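Local atomic coordinates of cysteine desulfurase (Thermococcus onnurineus, PDB entry 5B89), a protein that probably catalyses the pyridoxal-phosphate-dependent transfer of sulfur from L-cysteine to a sulfur carrier, leaving L-alanine. Residues F207-A212 / K223-D228; I127-Y132 / L177-H182. All coordinates share one frame; numbering follows the deposited sequence.

Interaction 1 (F207-A212 / K223-D228); sequences FVVDAA and KKLHAD. With PLP (pyridoxal-5'-phosphate), chain G.
Asp228 grips both polar backbone atoms of Phe207, one with its side chain and one with its main chain. Its OD2 accepts from Phe207 N at 2.9 Å, on the anti side of the carboxylate and 17° out of its plane, while Asp228 N donates to Phe207 O, also at 2.9 Å. With CG beside its own backbone N (chi1 -64°), the carboxylate lies next to that N-H, and the two bonds run side by side; OD1 is salt-bridged to Arg250. The Phe207 ring presents its edge to two carbonyls of the turn, with CE2 3.2 Å from Leu225 O and CD2 3.5 Å from His226 O; helix 193-203 also packs on this ring. Further along the strand, Val209 CG2 meets Ala227 CB at 4.1 Å. At the strand's C-terminal end Asp210 OD2 lies 2.6 Å from N1 of pyridoxal phosphate, and OD1 accepts from Ala212 N in an Asx turn that fixes the carboxylate's rotation. Ala212 CB rests 3.6 Å from cofactor atom C2. As in other fold-type I enzymes, the aspartate probably keeps the pyridine nitrogen protonated, strengthening the ring as an electron sink.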
ATOM      1  N   PHE B 207      -6.625   3.898 -23.608  1.00 12.09           N
ATOM      2  CA  PHE B 207      -6.813   2.444 -23.340  1.00 12.02           C
ATOM      3  C   PHE B 207      -6.203   2.024 -21.948  1.00 11.51           C
ATOM      4  O   PHE B 207      -5.001   2.151 -21.817  1.00 12.16           O
ATOM      5  CB  PHE B 207      -6.214   1.678 -24.492  1.00 12.05           C
ATOM      6  CG  PHE B 207      -6.655   0.198 -24.544  1.00 10.85           C
ATOM      7  CD1 PHE B 207      -7.995  -0.145 -24.535  1.00 14.59           C
ATOM      8  CD2 PHE B 207      -5.679  -0.780 -24.591  1.00 12.31           C
ATOM      9  CE1 PHE B 207      -8.347  -1.508 -24.610  1.00 14.14           C
ATOM     10  CE2 PHE B 207      -6.005  -2.107 -24.643  1.00 12.24           C
ATOM     11  CZ  PHE B 207      -7.325  -2.484 -24.684  1.00 12.57           C
ATOM     12  N   VAL B 208      -7.071   1.571 -21.138  1.00 10.89           N
ATOM     13  CA  VAL B 208      -6.731   1.123 -19.769  1.00 10.08           C
ATOM     14  C   VAL B 208      -6.943  -0.374 -19.666  1.00 10.95           C
ATOM     15  O   VAL B 208      -8.039  -0.870 -19.966  1.00 11.82           O
ATOM     16  CB  VAL B 208      -7.589   1.837 -18.795  1.00 10.51           C
ATOM     17  CG1 VAL B 208      -7.268   1.456 -17.329  1.00 12.15           C
ATOM     18  CG2 VAL B 208      -7.550   3.359 -18.901  1.00 12.39           C
ATOM     19  N   VAL B 209      -5.909  -1.065 -19.181  1.00 10.60           N
ATOM     20  CA  VAL B 209      -5.956  -2.546 -19.114  1.00 10.42           C
ATOM     21  C   VAL B 209      -5.865  -2.962 -17.591  1.00 10.94           C
ATOM     22  O   VAL B 209      -4.877  -2.627 -16.920  1.00 11.41           O
ATOM     23  CB  VAL B 209      -4.875  -3.234 -19.892  1.00 10.80           C
ATOM     24  CG1 VAL B 209      -4.945  -4.736 -19.795  1.00 11.34           C
ATOM     25  CG2 VAL B 209      -4.948  -2.823 -21.366  1.00 12.65           C
ATOM     26  N   ASP B 210      -6.836  -3.723 -17.138  1.00  9.91           N
ATOM     27  CA  ASP B 210      -6.797  -4.391 -15.826  1.00 10.97           C
ATOM     28  C   ASP B 210      -6.186  -5.746 -16.056  1.00 10.48           C
ATOM     29  O   ASP B 210      -6.857  -6.697 -16.561  1.00 12.23           O
ATOM     30  CB  ASP B 210      -8.212  -4.500 -15.208  1.00 10.39           C
ATOM     31  CG  ASP B 210      -8.310  -5.370 -13.929  1.00 13.66           C
ATOM     32  OD1 ASP B 210      -7.256  -5.941 -13.587  1.00 13.39           O
ATOM     33  OD2 ASP B 210      -9.461  -5.559 -13.430  1.00 16.09           O
ATOM     34  N   ALA B 211      -4.883  -5.915 -15.734  1.00  9.74           N
ATOM     35  CA  ALA B 211      -4.104  -7.114 -15.940  1.00  9.29           C
ATOM     36  C   ALA B 211      -3.973  -7.897 -14.601  1.00  9.44           C
ATOM     37  O   ALA B 211      -3.038  -8.721 -14.506  1.00 10.03           O
ATOM     38  CB  ALA B 211      -2.786  -6.796 -16.575  1.00  9.43           C
ATOM     39  N   ALA B 212      -4.867  -7.707 -13.691  1.00  9.69           N
ATOM     40  CA  ALA B 212      -4.693  -8.344 -12.363  1.00 10.09           C
ATOM     41  C   ALA B 212      -4.715  -9.839 -12.531  1.00 10.74           C
ATOM     42  O   ALA B 212      -4.031 -10.506 -11.746  1.00 11.11           O
ATOM     43  CB  ALA B 212      -5.750  -7.884 -11.423  1.00 10.99           C
ATOM     44  N   LYS B 223       3.332  -2.666 -25.023  1.00 14.10           N
ATOM     45  CA  LYS B 223       3.435  -2.327 -26.509  1.00 17.36           C
ATOM     46  C   LYS B 223       2.447  -3.203 -27.339  1.00 16.26           C
ATOM     47  O   LYS B 223       1.603  -2.643 -28.109  1.00 17.91           O
ATOM     48  CB  LYS B 223       4.862  -2.554 -26.969  1.00 20.32           C
ATOM     49  CG  LYS B 223       5.944  -1.740 -26.209  1.00 29.13           C
ATOM     50  CD  LYS B 223       7.443  -2.047 -26.501  1.00 35.59           C
ATOM     51  CE  LYS B 223       8.212  -2.790 -25.358  1.00 31.62           C
ATOM     52  NZ  LYS B 223       8.556  -4.262 -25.630  1.00 38.80           N
ATOM     53  N   LYS B 224       2.449  -4.494 -27.093  1.00 14.35           N
ATOM     54  CA  LYS B 224       1.608  -5.441 -27.778  1.00 15.08           C
ATOM     55  C   LYS B 224       0.168  -5.179 -27.498  1.00 15.92           C
ATOM     56  O   LYS B 224      -0.676  -5.314 -28.370  1.00 19.33           O
ATOM     57  CB  LYS B 224       1.911  -6.867 -27.449  1.00 17.84           C
ATOM     58  CG  LYS B 224       3.281  -7.257 -27.845  1.00 23.45           C
ATOM     59  CD  LYS B 224       3.517  -8.723 -27.761  1.00 28.90           C
ATOM     60  CE  LYS B 224       5.004  -8.927 -28.055  1.00 32.54           C
ATOM     61  NZ  LYS B 224       5.243 -10.388 -27.962  1.00 35.41           N
ATOM     62  N   LEU B 225      -0.178  -4.744 -26.276  1.00 12.95           N
ATOM     63  CA  LEU B 225      -1.533  -4.512 -25.889  1.00 13.51           C
ATOM     64  C   LEU B 225      -2.036  -3.107 -26.235  1.00 13.08           C
ATOM     65  O   LEU B 225      -3.184  -2.773 -26.006  1.00 14.90           O
ATOM     66  CB  LEU B 225      -1.658  -4.728 -24.377  1.00 14.77           C
ATOM     67  CG  LEU B 225      -1.456  -6.159 -23.919  1.00 16.18           C
ATOM     68  CD1 LEU B 225      -1.598  -6.176 -22.380  1.00 18.82           C
ATOM     69  CD2 LEU B 225      -2.314  -7.263 -24.603  1.00 22.46           C
ATOM     70  N   HIS B 226      -1.105  -2.257 -26.692  1.00 13.77           N
ATOM     71  CA  HIS B 226      -1.429  -0.852 -26.940  1.00 14.27           C
ATOM     72  C   HIS B 226      -1.969  -0.101 -25.772  1.00 13.59           C
ATOM     73  O   HIS B 226      -2.756   0.799 -25.810  1.00 13.73           O
ATOM     74  CB  HIS B 226      -2.406  -0.654 -28.130  1.00 16.01           C
ATOM     75  CG  HIS B 226      -2.031  -1.418 -29.362  1.00 17.08           C
ATOM     76  ND1 HIS B 226      -2.569  -2.639 -29.758  1.00 21.84           N
ATOM     77  CD2 HIS B 226      -1.020  -1.144 -30.211  1.00 19.87           C
ATOM     78  CE1 HIS B 226      -1.939  -3.029 -30.866  1.00 21.06           C
ATOM     79  NE2 HIS B 226      -1.007  -2.136 -31.162  1.00 26.24           N
ATOM     80  N   ALA B 227      -1.446  -0.487 -24.584  1.00 11.91           N
ATOM     81  CA  ALA B 227      -1.879   0.130 -23.339  1.00 11.56           C
ATOM     82  C   ALA B 227      -1.337   1.561 -23.116  1.00 10.32           C
ATOM     83  O   ALA B 227      -0.198   1.810 -23.334  1.00 12.31           O
ATOM     84  CB  ALA B 227      -1.437  -0.780 -22.135  1.00 13.02           C
ATOM     85  N   ASP B 228      -2.236   2.405 -22.659  1.00 11.87           N
ATOM     86  CA  ASP B 228      -1.882   3.706 -22.124  1.00 11.35           C
ATOM     87  C   ASP B 228      -1.716   3.656 -20.574  1.00 12.38           C
ATOM     88  O   ASP B 228      -0.848   4.340 -20.029  1.00 13.05           O
ATOM     89  CB  ASP B 228      -2.908   4.741 -22.487  1.00 12.04           C
ATOM     90  CG  ASP B 228      -2.956   4.955 -24.057  1.00 13.03           C
ATOM     91  OD1 ASP B 228      -1.895   5.076 -24.661  1.00 15.03           O
ATOM     92  OD2 ASP B 228      -4.113   4.955 -24.504  1.00 14.93           O
TER
HETATM   93  N1  PLP G 400      -9.342  -7.061 -11.343  1.00 20.50           N
HETATM   94  C2  PLP G 400      -9.308  -8.400 -11.588  1.00 24.78           C
HETATM   95  C2A PLP G 400      -9.616  -8.950 -12.963  1.00 28.80           C
HETATM   96  C3  PLP G 400      -9.016  -9.233 -10.493  1.00 26.38           C
HETATM   97  O3  PLP G 400      -8.964 -10.575 -10.683  1.00 33.10           O
HETATM   98  C4  PLP G 400      -8.695  -8.670  -9.231  1.00 27.53           C
HETATM   99  C4A PLP G 400      -8.436  -9.663  -8.030  1.00 34.01           C
HETATM  100  C5  PLP G 400      -8.680  -7.257  -9.107  1.00 21.39           C
HETATM  101  C6  PLP G 400      -9.026  -6.446 -10.166  1.00 23.74           C
HETATM  102  C5A PLP G 400      -8.381  -6.653  -7.739  1.00 24.25           C
HETATM  103  O4P PLP G 400      -6.990  -6.932  -7.392  1.00 15.48           O
HETATM  104  P   PLP G 400      -6.620  -6.429  -5.975  1.00 12.13           P
HETATM  105  O1P PLP G 400      -5.251  -6.885  -5.807  1.00 15.64           O
HETATM  106  O2P PLP G 400      -7.591  -7.134  -5.025  1.00 17.09           O
HETATM  107  O3P PLP G 400      -6.822  -4.987  -5.930  1.00 11.67           O

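Interaction 2 (I127-Y132 / L177-H182); sequences IVTTPY and LVAVQH
Val128 exchanges two backbone hydrogen bonds with the neighbouring parallel strand, donating to Leu177 O at 3.0 Å and accepting from Ala179 N at 2.9 Å. The same carbonyls take CA-H...O contacts, Ile127 CA to Leu177 O and Val178 CA to Val128 O. The strand axes are inclined by 17° to each other, and beyond Val128 the pairing passes to a side chain: Thr129 OG1, placed anti to its backbone N (chi1 -174°), donates to Ala179 O at 2.7 Å, tilted 28° from the carbonyl plane. Thr130 OG1 closes an ST turn by accepting from Tyr132 N at 3.0 Å, and it is also hydrogen-bonded to Glu133, whose carboxylate takes the Gln181 N-H as well. Apolar contacts lie on both faces of the sheet. Ile127 and Leu177 run side by side, CG2 to CD2 at 4.1 Å, while Val128 CB meets Val178 CG2 on the other face. The Thr130 side chain crosses that of Val180 at about a right angle, with Thr130 CG2 3.9 Å from Val180 CG1. The Gln181 amide reaches the backbone and CB of Tyr132, whose ring has Pro131 CG over the centre of one face. Strand 151-154 flanks 126-129, strand 206-210 flanks 177-181, and Trp141 of helix 139-148 packs on Leu177 and Ala179.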
ATOM      1  N   ILE B 127     -17.295   6.614 -21.899  1.00 16.29           N
ATOM      2  CA  ILE B 127     -16.347   5.621 -21.382  1.00 15.71           C
ATOM      3  C   ILE B 127     -16.925   4.264 -21.753  1.00 14.73           C
ATOM      4  O   ILE B 127     -18.047   4.071 -21.573  1.00 16.99           O
ATOM      5  CB  ILE B 127     -16.180   5.704 -19.884  1.00 16.04           C
ATOM      6  CG1 ILE B 127     -15.472   6.991 -19.524  1.00 19.94           C
ATOM      7  CG2 ILE B 127     -15.305   4.569 -19.352  1.00 16.25           C
ATOM      8  CD1 ILE B 127     -15.526   7.283 -18.062  1.00 19.64           C
ATOM      9  N   VAL B 128     -16.100   3.382 -22.289  1.00 15.08           N
ATOM     10  CA  VAL B 128     -16.539   2.031 -22.695  1.00 14.87           C
ATOM     11  C   VAL B 128     -15.781   1.004 -21.831  1.00 16.87           C
ATOM     12  O   VAL B 128     -14.588   1.121 -21.720  1.00 17.63           O
ATOM     13  CB  VAL B 128     -16.316   1.785 -24.131  1.00 16.20           C
ATOM     14  CG1 VAL B 128     -16.639   0.362 -24.589  1.00 18.62           C
ATOM     15  CG2 VAL B 128     -17.102   2.822 -24.967  1.00 18.38           C
ATOM     16  N   THR B 129     -16.518  -0.008 -21.364  1.00 16.44           N
ATOM     17  CA  THR B 129     -15.886  -1.131 -20.690  1.00 16.77           C
ATOM     18  C   THR B 129     -16.627  -2.393 -21.072  1.00 18.79           C
ATOM     19  O   THR B 129     -17.451  -2.385 -21.930  1.00 16.54           O
ATOM     20  CB  THR B 129     -15.822  -0.833 -19.213  1.00 19.50           C
ATOM     21  OG1 THR B 129     -15.076  -1.860 -18.561  1.00 19.84           O
ATOM     22  CG2 THR B 129     -17.182  -0.917 -18.586  1.00 20.72           C
ATOM     23  N   THR B 130     -16.286  -3.507 -20.433  1.00 20.49           N
ATOM     24  CA  THR B 130     -16.969  -4.808 -20.645  1.00 18.91           C
ATOM     25  C   THR B 130     -18.056  -4.970 -19.597  1.00 19.38           C
ATOM     26  O   THR B 130     -17.982  -4.425 -18.532  1.00 20.68           O
ATOM     27  CB  THR B 130     -16.013  -6.024 -20.655  1.00 21.17           C
ATOM     28  OG1 THR B 130     -15.773  -6.457 -19.299  1.00 18.58           O
ATOM     29  CG2 THR B 130     -14.767  -5.798 -21.324  1.00 19.77           C
ATOM     30  N   PRO B 131     -18.947  -5.916 -19.814  1.00 18.08           N
ATOM     31  CA  PRO B 131     -19.931  -6.192 -18.799  1.00 20.99           C
ATOM     32  C   PRO B 131     -19.447  -7.206 -17.820  1.00 20.15           C
ATOM     33  O   PRO B 131     -20.231  -7.615 -17.031  1.00 27.35           O
ATOM     34  CB  PRO B 131     -21.076  -6.829 -19.563  1.00 20.41           C
ATOM     35  CG  PRO B 131     -20.452  -7.417 -20.748  1.00 20.93           C
ATOM     36  CD  PRO B 131     -19.228  -6.610 -21.067  1.00 20.08           C
ATOM     37  N   TYR B 132     -18.203  -7.605 -17.871  1.00 17.17           N
ATOM     38  CA  TYR B 132     -17.732  -8.642 -16.989  1.00 17.15           C
ATOM     39  C   TYR B 132     -16.703  -8.190 -15.989  1.00 19.94           C
ATOM     40  O   TYR B 132     -16.056  -8.995 -15.364  1.00 19.64           O
ATOM     41  CB  TYR B 132     -17.111  -9.771 -17.813  1.00 16.49           C
ATOM     42  CG  TYR B 132     -17.821 -10.198 -19.077  1.00 16.85           C
ATOM     43  CD1 TYR B 132     -18.939 -10.977 -19.033  1.00 17.23           C
ATOM     44  CD2 TYR B 132     -17.315  -9.903 -20.278  1.00 18.50           C
ATOM     45  CE1 TYR B 132     -19.568 -11.399 -20.182  1.00 17.51           C
ATOM     46  CE2 TYR B 132     -17.925 -10.316 -21.420  1.00 19.56           C
ATOM     47  CZ  TYR B 132     -19.068 -11.060 -21.362  1.00 19.26           C
ATOM     48  OH  TYR B 132     -19.657 -11.438 -22.509  1.00 21.35           O
ATOM     49  N   LEU B 177     -12.353   7.127 -23.405  1.00 15.18           N
ATOM     50  CA  LEU B 177     -11.523   6.160 -22.632  1.00 14.53           C
ATOM     51  C   LEU B 177     -12.260   4.816 -22.723  1.00 14.41           C
ATOM     52  O   LEU B 177     -13.475   4.743 -22.647  1.00 14.73           O
ATOM     53  CB  LEU B 177     -11.364   6.661 -21.220  1.00 14.34           C
ATOM     54  CG  LEU B 177     -10.449   5.773 -20.293  1.00 14.50           C
ATOM     55  CD1 LEU B 177      -9.662   6.648 -19.311  1.00 15.87           C
ATOM     56  CD2 LEU B 177     -11.230   4.722 -19.555  1.00 15.14           C
ATOM     57  N   VAL B 178     -11.423   3.798 -22.800  1.00 14.64           N
ATOM     58  CA  VAL B 178     -11.848   2.375 -22.875  1.00 13.54           C
ATOM     59  C   VAL B 178     -11.074   1.671 -21.736  1.00 13.04           C
ATOM     60  O   VAL B 178      -9.809   1.771 -21.745  1.00 13.07           O
ATOM     61  CB  VAL B 178     -11.537   1.775 -24.176  1.00 13.66           C
ATOM     62  CG1 VAL B 178     -11.895   0.294 -24.235  1.00 15.66           C
ATOM     63  CG2 VAL B 178     -12.257   2.454 -25.367  1.00 14.92           C
ATOM     64  N   ALA B 179     -11.788   0.959 -20.884  1.00 13.55           N
ATOM     65  CA  ALA B 179     -11.177   0.193 -19.819  1.00 13.17           C
ATOM     66  C   ALA B 179     -11.617  -1.251 -19.911  1.00 12.87           C
ATOM     67  O   ALA B 179     -12.766  -1.528 -19.884  1.00 16.54           O
ATOM     68  CB  ALA B 179     -11.548   0.763 -18.475  1.00 16.29           C
ATOM     69  N   VAL B 180     -10.667  -2.159 -20.002  1.00 12.53           N
ATOM     70  CA  VAL B 180     -11.024  -3.570 -20.080  1.00 13.43           C
ATOM     71  C   VAL B 180     -10.103  -4.461 -19.260  1.00 14.18           C
ATOM     72  O   VAL B 180      -8.961  -4.184 -19.053  1.00 13.45           O
ATOM     73  CB  VAL B 180     -11.027  -4.099 -21.518  1.00 14.36           C
ATOM     74  CG1 VAL B 180     -11.959  -3.257 -22.405  1.00 16.89           C
ATOM     75  CG2 VAL B 180      -9.635  -4.098 -22.063  1.00 17.05           C
ATOM     76  N   GLN B 181     -10.666  -5.581 -18.847  1.00 13.59           N
ATOM     77  CA  GLN B 181      -9.900  -6.549 -18.145  1.00 14.45           C
ATOM     78  C   GLN B 181      -9.257  -7.440 -19.196  1.00 13.69           C
ATOM     79  O   GLN B 181      -9.789  -7.675 -20.184  1.00 14.03           O
ATOM     80  CB  GLN B 181     -10.793  -7.389 -17.240  1.00 12.77           C
ATOM     81  CG  GLN B 181     -11.701  -8.288 -18.004  1.00 16.77           C
ATOM     82  CD  GLN B 181     -12.825  -8.907 -17.198  1.00 20.08           C
ATOM     83  OE1 GLN B 181     -12.976  -8.684 -16.027  1.00 18.41           O
ATOM     84  NE2 GLN B 181     -13.589  -9.704 -17.860  1.00 16.07           N
ATOM     85  N   HIS B 182      -8.060  -7.896 -18.946  1.00 11.20           N
ATOM     86  CA  HIS B 182      -7.426  -8.844 -19.792  1.00 12.33           C
ATOM     87  C   HIS B 182      -8.047 -10.226 -19.656  1.00 13.03           C
ATOM     88  O   HIS B 182      -8.318 -10.944 -20.663  1.00 13.70           O
ATOM     89  CB  HIS B 182      -5.928  -8.864 -19.493  1.00 13.68           C
ATOM     90  CG  HIS B 182      -5.073  -9.546 -20.433  1.00 12.88           C
ATOM     91  ND1 HIS B 182      -3.685  -9.486 -20.336  1.00 13.70           N
ATOM     92  CD2 HIS B 182      -5.319 -10.352 -21.505  1.00 13.36           C
ATOM     93  CE1 HIS B 182      -3.128 -10.176 -21.300  1.00 15.00           C
ATOM     94  NE2 HIS B 182      -4.101 -10.711 -22.021  1.00 15.64           N
TER

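Interactions 1 and 2 have centres 11 Å apart in the seven-stranded mixed sheet of the pyridoxal-phosphate-binding domain. Interaction 2 comes first along the chain and joins strands 126-129 and 177-181; interaction 1 follows, tying strand 206-210 to the loop that leads into strand 229-233. Strands 177-181 and 206-210 are neighbours, so the two contacts meet directly: Val208 N to Val178 O at 2.8 Å and Asp210 N to Val180 O at 2.9 Å are probable hydrogen bonds, and Phe207 CZ packs on Val180 CG2. The parallel strands 177-181 and 206-210 end towards the cofactor, bringing Asp210 to the pyridine nitrogen and the Gln181 side chain to about 5 Å from the cofactor (nearest atoms).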